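Local atomic coordinates of 3,5-epimerase/4-reductase (PDB entry 4QQR), a protein that catalyses the 3,5-epimerisation of dTDP-4-keto-6-deoxyglucose and the NADPH-dependent reduction of the product to dTDP-beta-L-rhamnose, and also makes UDP-beta-L-rhamnose. Residues Y187-V191 with W246-T250; M235-I240 with F291-K295. All blocks are in the same frame, centred on the assembly; numbering follows the deposited sequence.

Contact 1: residues Y187-V191 with W246-T250; sequences YEKVV and WKNFT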
loop_
_atom_site.group_PDB
_atom_site.type_symbol
_atom_site.label_atom_id
_atom_site.label_comp_id
_atom_site.label_asym_id
_atom_site.label_seq_id
_atom_site.Cartn_x
_atom_site.Cartn_y
_atom_site.Cartn_z
ATOM N N TYR A 187 -33.918 6.464 -2.955
ATOM C CA TYR A 187 -33.539 6.847 -4.304
ATOM C C TYR A 187 -34.719 6.785 -5.261
ATOM O O TYR A 187 -35.768 6.224 -4.936
ATOM C CB TYR A 187 -32.351 6.007 -4.777
ATOM C CG TYR A 187 -31.142 6.240 -3.887
ATOM C CD1 TYR A 187 -31.007 7.440 -3.182
ATOM C CD2 TYR A 187 -30.155 5.268 -3.729
ATOM C CE1 TYR A 187 -29.931 7.668 -2.358
ATOM C CE2 TYR A 187 -29.057 5.496 -2.899
ATOM C CZ TYR A 187 -28.959 6.697 -2.218
ATOM O OH TYR A 187 -27.887 6.941 -1.393
ATOM N N GLU A 188 -34.548 7.394 -6.429
ATOM C CA GLU A 188 -35.627 7.527 -7.412
ATOM C C GLU A 188 -35.734 6.257 -8.259
ATOM O O GLU A 188 -36.727 5.513 -8.181
ATOM C CB GLU A 188 -35.367 8.756 -8.300
ATOM C CG GLU A 188 -33.898 9.256 -8.280
ATOM C CD GLU A 188 -33.075 8.817 -9.502
ATOM O OE1 GLU A 188 -33.392 9.264 -10.628
ATOM O OE2 GLU A 188 -32.102 8.041 -9.338
ATOM N N LYS A 189 -34.703 6.031 -9.073
ATOM C CA LYS A 189 -34.497 4.766 -9.749
ATOM C C LYS A 189 -33.427 3.979 -8.992
ATOM O O LYS A 189 -32.839 4.475 -8.019
ATOM C CB LYS A 189 -34.060 4.992 -11.198
ATOM C CG LYS A 189 -34.965 5.932 -11.957
ATOM C CD LYS A 189 -34.975 5.623 -13.442
ATOM C CE LYS A 189 -36.001 6.474 -14.173
ATOM N NZ LYS A 189 -35.572 7.896 -14.212
ATOM N N VAL A 190 -33.183 2.751 -9.446
ATOM C CA VAL A 190 -32.187 1.881 -8.839
ATOM C C VAL A 190 -31.765 0.827 -9.863
ATOM O O VAL A 190 -32.458 0.600 -10.853
ATOM C CB VAL A 190 -32.710 1.256 -7.524
ATOM C CG1 VAL A 190 -33.767 0.207 -7.812
ATOM C CG2 VAL A 190 -31.564 0.682 -6.706
ATOM N N VAL A 191 -30.627 0.189 -9.630
ATOM C CA VAL A 191 -29.937 -0.528 -10.698
ATOM C C VAL A 191 -30.344 -1.985 -10.871
ATOM O O VAL A 191 -30.153 -2.564 -11.953
ATOM C CB VAL A 191 -28.430 -0.498 -10.464
ATOM C CG1 VAL A 191 -27.684 -0.514 -11.801
ATOM C CG2 VAL A 191 -28.058 0.722 -9.620
ATOM N N TRP A 246 -41.063 2.604 -6.939
ATOM C CA TRP A 246 -39.720 2.777 -7.484
ATOM C C TRP A 246 -39.658 2.390 -8.963
ATOM O O TRP A 246 -40.402 1.519 -9.412
ATOM C CB TRP A 246 -38.674 1.994 -6.658
ATOM C CG TRP A 246 -38.659 0.498 -6.876
ATOM C CD1 TRP A 246 -37.883 -0.190 -7.765
ATOM C CD2 TRP A 246 -39.446 -0.485 -6.191
ATOM N NE1 TRP A 246 -38.146 -1.534 -7.680
ATOM C CE2 TRP A 246 -39.097 -1.742 -6.719
ATOM C CE3 TRP A 246 -40.412 -0.424 -5.186
ATOM C CZ2 TRP A 246 -39.682 -2.927 -6.276
ATOM C CZ3 TRP A 246 -40.993 -1.602 -4.745
ATOM C CH2 TRP A 246 -40.630 -2.834 -5.291
ATOM N N LYS A 247 -38.778 3.048 -9.720
ATOM C CA LYS A 247 -38.527 2.669 -11.114
ATOM C C LYS A 247 -37.089 2.189 -11.295
ATOM O O LYS A 247 -36.268 2.342 -10.397
ATOM C CB LYS A 247 -38.832 3.829 -12.071
ATOM C CG LYS A 247 -40.322 4.208 -12.151
ATOM C CD LYS A 247 -40.534 5.579 -12.785
ATOM C CE LYS A 247 -39.795 6.665 -12.006
ATOM N NZ LYS A 247 -39.969 6.524 -10.527
ATOM N N ASN A 248 -36.795 1.598 -12.449
ATOM C CA ASN A 248 -35.460 1.090 -12.724
ATOM C C ASN A 248 -34.759 1.825 -13.863
ATOM O O ASN A 248 -35.326 2.720 -14.477
ATOM C CB ASN A 248 -35.513 -0.407 -13.051
ATOM C CG ASN A 248 -35.970 -1.252 -11.872
ATOM O OD1 ASN A 248 -36.726 -2.214 -12.041
ATOM N ND2 ASN A 248 -35.514 -0.897 -10.670
ATOM N N PHE A 249 -33.523 1.424 -14.142
ATOM C CA PHE A 249 -32.765 1.941 -15.277
ATOM C C PHE A 249 -32.895 0.996 -16.473
ATOM O O PHE A 249 -32.809 -0.220 -16.314
ATOM C CB PHE A 249 -31.285 2.088 -14.905
ATOM C CG PHE A 249 -31.006 3.211 -13.949
ATOM C CD1 PHE A 249 -30.874 4.512 -14.407
ATOM C CD2 PHE A 249 -30.867 2.969 -12.596
ATOM C CE1 PHE A 249 -30.615 5.551 -13.525
ATOM C CE2 PHE A 249 -30.607 4.002 -11.713
ATOM C CZ PHE A 249 -30.480 5.292 -12.176
ATOM N N THR A 250 -33.080 1.557 -17.667
ATOM C CA THR A 250 -33.255 0.750 -18.875
ATOM C C THR A 250 -31.992 0.708 -19.743
ATOM O O THR A 250 -31.787 -0.226 -20.529
ATOM C CB THR A 250 -34.455 1.253 -19.714
ATOM O OG1 THR A 250 -34.062 1.386 -21.086
ATOM C CG2 THR A 250 -34.953 2.605 -19.187
#
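Lys189 and Val190 lie beside Lys247 and Asn248 as two short, weakly bonded parallel strands, a small sheet separate from the six-stranded parallel sheet of the Rossmann fold. The pair sits at the surface, where the chain leaving helix 180-186 meets the chain that follows helix 229-239.

The polar links are few and weak. Val190 N gives a long, bent bond to Lys247 O, 3.3 Å with 125° at the hydrogen. One step further on, the amide of Asn248 reaches back with ND2 to Val190 O at 3.4 Å, again weakly; its CG lies beside its own backbone N (chi1 -65°), which turns the amide to the side where Val190 lies. The same ND2 has a second weak acceptor, the side-chain oxygen of Asn230 in helix 229-239, and Trp246 NE1 also bonds that oxygen. Asn230 thus ties both side chains to the helix. Between the backbones, Lys189 CA makes a CA-H...O contact with Lys247 O.

Side-chain packing falls on the two faces of the pair. On the face of Val190 and Asn248, Val190 CG1 meets the indole of Trp246 obliquely, 4.1 Å from Trp246 CD1, and also lies beside the Asn248 amide; Leu233 touches both Val190 and Trp246. The other face carries two like charges: Lys189 NZ and Lys247 NZ are 5.9 Å apart, so their charges would be expected to add little to the pairing.

Phe249, just past the second strand, supplies a CH-pi contact. Lys189 CB sits over one face of the Phe249 ring, 22° off the normal through its centroid, and the ring atom closest to Lys189 CB is Phe249 CE2, at 3.6 Å.

Contact 2: residues M235-I240 with F291-K295; sequences MYRDYI and FEPNK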
loop_
_atom_site.group_PDB
_atom_site.type_symbol
_atom_site.label_atom_id
_atom_site.label_comp_id
_atom_site.label_asym_id
_atom_site.label_seq_id
_atom_site.Cartn_x
_atom_site.Cartn_y
_atom_site.Cartn_z
ATOM N N MET A 235 -39.455 -6.189 -0.332
ATOM C CA MET A 235 -39.552 -6.436 1.103
ATOM C C MET A 235 -39.781 -5.159 1.901
ATOM O O MET A 235 -40.470 -5.168 2.917
ATOM C CB MET A 235 -38.304 -7.146 1.619
ATOM C CG MET A 235 -38.075 -8.494 0.983
ATOM S SD MET A 235 -36.675 -9.316 1.749
ATOM C CE MET A 235 -36.569 -10.782 0.735
ATOM N N TYR A 236 -39.200 -4.060 1.449
ATOM C CA TYR A 236 -39.460 -2.777 2.083
ATOM C C TYR A 236 -40.950 -2.477 2.007
ATOM O O TYR A 236 -41.581 -2.109 3.004
ATOM C CB TYR A 236 -38.676 -1.665 1.377
ATOM C CG TYR A 236 -38.736 -0.352 2.114
ATOM C CD1 TYR A 236 -37.975 -0.149 3.260
ATOM C CD2 TYR A 236 -39.562 0.681 1.677
ATOM C CE1 TYR A 236 -38.021 1.039 3.943
ATOM C CE2 TYR A 236 -39.621 1.884 2.365
ATOM C CZ TYR A 236 -38.842 2.056 3.494
ATOM O OH TYR A 236 -38.889 3.241 4.197
ATOM N N ARG A 237 -41.493 -2.663 0.805
ATOM C CA ARG A 237 -42.881 -2.369 0.486
ATOM C C ARG A 237 -43.857 -3.183 1.311
ATOM O O ARG A 237 -44.800 -2.630 1.864
ATOM C CB ARG A 237 -43.142 -2.589 -1.006
ATOM C CG ARG A 237 -44.588 -2.373 -1.421
ATOM C CD ARG A 237 -44.895 -3.134 -2.709
ATOM N NE ARG A 237 -44.512 -4.540 -2.595
ATOM C CZ ARG A 237 -44.161 -5.310 -3.623
ATOM N NH1 ARG A 237 -44.142 -4.810 -4.852
ATOM N NH2 ARG A 237 -43.825 -6.582 -3.420
ATOM N N ASP A 238 -43.645 -4.491 1.406
ATOM C CA ASP A 238 -44.649 -5.331 2.058
ATOM C C ASP A 238 -44.506 -5.293 3.559
ATOM O O ASP A 238 -45.430 -5.653 4.294
ATOM C CB ASP A 238 -44.591 -6.791 1.584
ATOM C CG ASP A 238 -44.669 -6.932 0.082
ATOM O OD1 ASP A 238 -45.283 -6.065 -0.577
ATOM O OD2 ASP A 238 -44.090 -7.915 -0.427
ATOM N N TYR A 239 -43.342 -4.869 4.023
ATOM C CA TYR A 239 -43.126 -4.844 5.458
ATOM C C TYR A 239 -43.307 -3.461 6.065
ATOM O O TYR A 239 -43.940 -3.322 7.112
ATOM C CB TYR A 239 -41.768 -5.438 5.836
ATOM C CG TYR A 239 -41.727 -6.953 5.781
ATOM C CD1 TYR A 239 -41.422 -7.613 4.599
ATOM C CD2 TYR A 239 -41.989 -7.719 6.912
ATOM C CE1 TYR A 239 -41.380 -8.996 4.545
ATOM C CE2 TYR A 239 -41.944 -9.105 6.866
ATOM C CZ TYR A 239 -41.640 -9.736 5.677
ATOM O OH TYR A 239 -41.591 -11.107 5.606
ATOM N N ILE A 240 -42.773 -2.433 5.421
ATOM C CA ILE A 240 -42.803 -1.135 6.072
ATOM C C ILE A 240 -43.757 -0.124 5.410
ATOM O O ILE A 240 -44.518 0.554 6.098
ATOM C CB ILE A 240 -41.358 -0.568 6.350
ATOM C CG1 ILE A 240 -41.011 0.578 5.403
ATOM C CG2 ILE A 240 -40.300 -1.683 6.341
ATOM C CD1 ILE A 240 -41.257 1.986 5.990
ATOM N N PHE A 291 -36.567 -6.741 8.687
ATOM C CA PHE A 291 -37.946 -6.420 8.316
ATOM C C PHE A 291 -39.046 -6.809 9.330
ATOM O O PHE A 291 -39.922 -5.994 9.626
ATOM C CB PHE A 291 -38.254 -6.978 6.929
ATOM C CG PHE A 291 -37.466 -6.319 5.825
ATOM C CD1 PHE A 291 -37.674 -4.983 5.513
ATOM C CD2 PHE A 291 -36.527 -7.035 5.093
ATOM C CE1 PHE A 291 -36.954 -4.374 4.493
ATOM C CE2 PHE A 291 -35.810 -6.424 4.068
ATOM C CZ PHE A 291 -36.021 -5.092 3.776
ATOM N N GLU A 292 -39.015 -8.035 9.850
ATOM C CA GLU A 292 -40.011 -8.460 10.846
ATOM C C GLU A 292 -40.053 -7.636 12.148
ATOM O O GLU A 292 -41.140 -7.341 12.646
ATOM C CB GLU A 292 -39.905 -9.955 11.166
ATOM C CG GLU A 292 -40.646 -10.840 10.188
ATOM C CD GLU A 292 -40.494 -12.315 10.518
ATOM O OE1 GLU A 292 -39.781 -12.617 11.502
ATOM O OE2 GLU A 292 -41.075 -13.170 9.800
ATOM N N PRO A 293 -38.884 -7.261 12.711
ATOM C CA PRO A 293 -38.994 -6.412 13.907
ATOM C C PRO A 293 -39.138 -4.928 13.547
ATOM O O PRO A 293 -38.806 -4.049 14.340
ATOM C CB PRO A 293 -37.671 -6.662 14.639
ATOM C CG PRO A 293 -36.696 -6.968 13.539
ATOM C CD PRO A 293 -37.489 -7.662 12.444
ATOM N N ASN A 294 -39.633 -4.662 12.345
ATOM C CA ASN A 294 -39.939 -3.306 11.934
ATOM C C ASN A 294 -41.329 -3.165 11.282
ATOM O O ASN A 294 -41.603 -2.161 10.625
ATOM C CB ASN A 294 -38.838 -2.778 11.009
ATOM C CG ASN A 294 -37.746 -2.044 11.763
ATOM O OD1 ASN A 294 -37.770 -1.965 12.991
ATOM N ND2 ASN A 294 -36.782 -1.503 11.034
ATOM N N LYS A 295 -42.201 -4.158 11.462
ATOM C CA LYS A 295 -43.534 -4.119 10.858
ATOM C C LYS A 295 -44.374 -2.930 11.349
ATOM O O LYS A 295 -45.078 -2.269 10.572
ATOM C CB LYS A 295 -44.275 -5.432 11.120
ATOM C CG LYS A 295 -44.355 -6.377 9.919
ATOM C CD LYS A 295 -45.223 -5.825 8.777
ATOM C CE LYS A 295 -46.734 -5.936 9.065
ATOM N NZ LYS A 295 -47.596 -5.336 7.983
HETATM O O HOH W 1 -42.465 -12.785 7.481
#
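Phe291 and Tyr239 carry the packing of the end of helix 229-239 on the end of helix 282-291 and the final modelled residues of the chain. Both helices lie in the C-terminal part of the RmlD-type reductase, beside its Rossmann fold.

Phe291, buried, pushes its ring against the helix 229-239 backbone. Met235 CB lies over one face, 3.8 Å from the centroid and 21° off the normal, a CH-pi contact. Beyond it SD comes up obliquely as a Met-aromatic contact, 4.7 Å from the same centroid. At the ring's edge, near its plane, Ile240 CG2 approaches CD1, while CE1 rests against the backbone of Tyr236. Leu286 and Ile181, the latter from helix 180-186, also touch the phenylalanine.

Tyr239 crosses Phe291 at about a right angle, side chain to side chain, although the ring planes themselves are only 32° apart. A chi1 of -77° puts its CG anti to the carbonyl carbon and lays a ring face against Phe291 CB, 3.9 Å from the ring centroid, as a second CH-pi contact. Glu292 runs alongside the tyrosine in the same direction, with its CG 4.0 Å from Tyr239 CE2.

Lys295 adds the third largest share. Its CG lies 4.1 Å from Tyr239 CD2, and Lys295 CD passes near Tyr239 O at 3.3 Å.

At the polar ends a water in the plane of the tyrosine ring joins the two segments: it lies 2.7 Å from Tyr239 OH and donates to Glu292 OE2, also at 2.7 Å.

How the contacts relate
Helix 229-239 is the element common to both contacts. Contact 2 uses its last turn, whereas contact 1 meets its earlier residues: Trp246 and Asn248 bond Asn230, the latter weakly, and both Val190 and Trp246 touch Leu233. The segments alternate along the sequence, and the contact centres lie about 20 Å apart. They touch directly where Trp246 CH2 of contact 1 packs 4.1 Å from Arg237 NH1 of contact 2. Contact 1 is remote from the annotated sites, with the Val191 side chain about 13 Å from a zinc ion. In contact 2 the Asn294 side chain is about 11 Å from that of Trp23, a probable NADPH-binding residue.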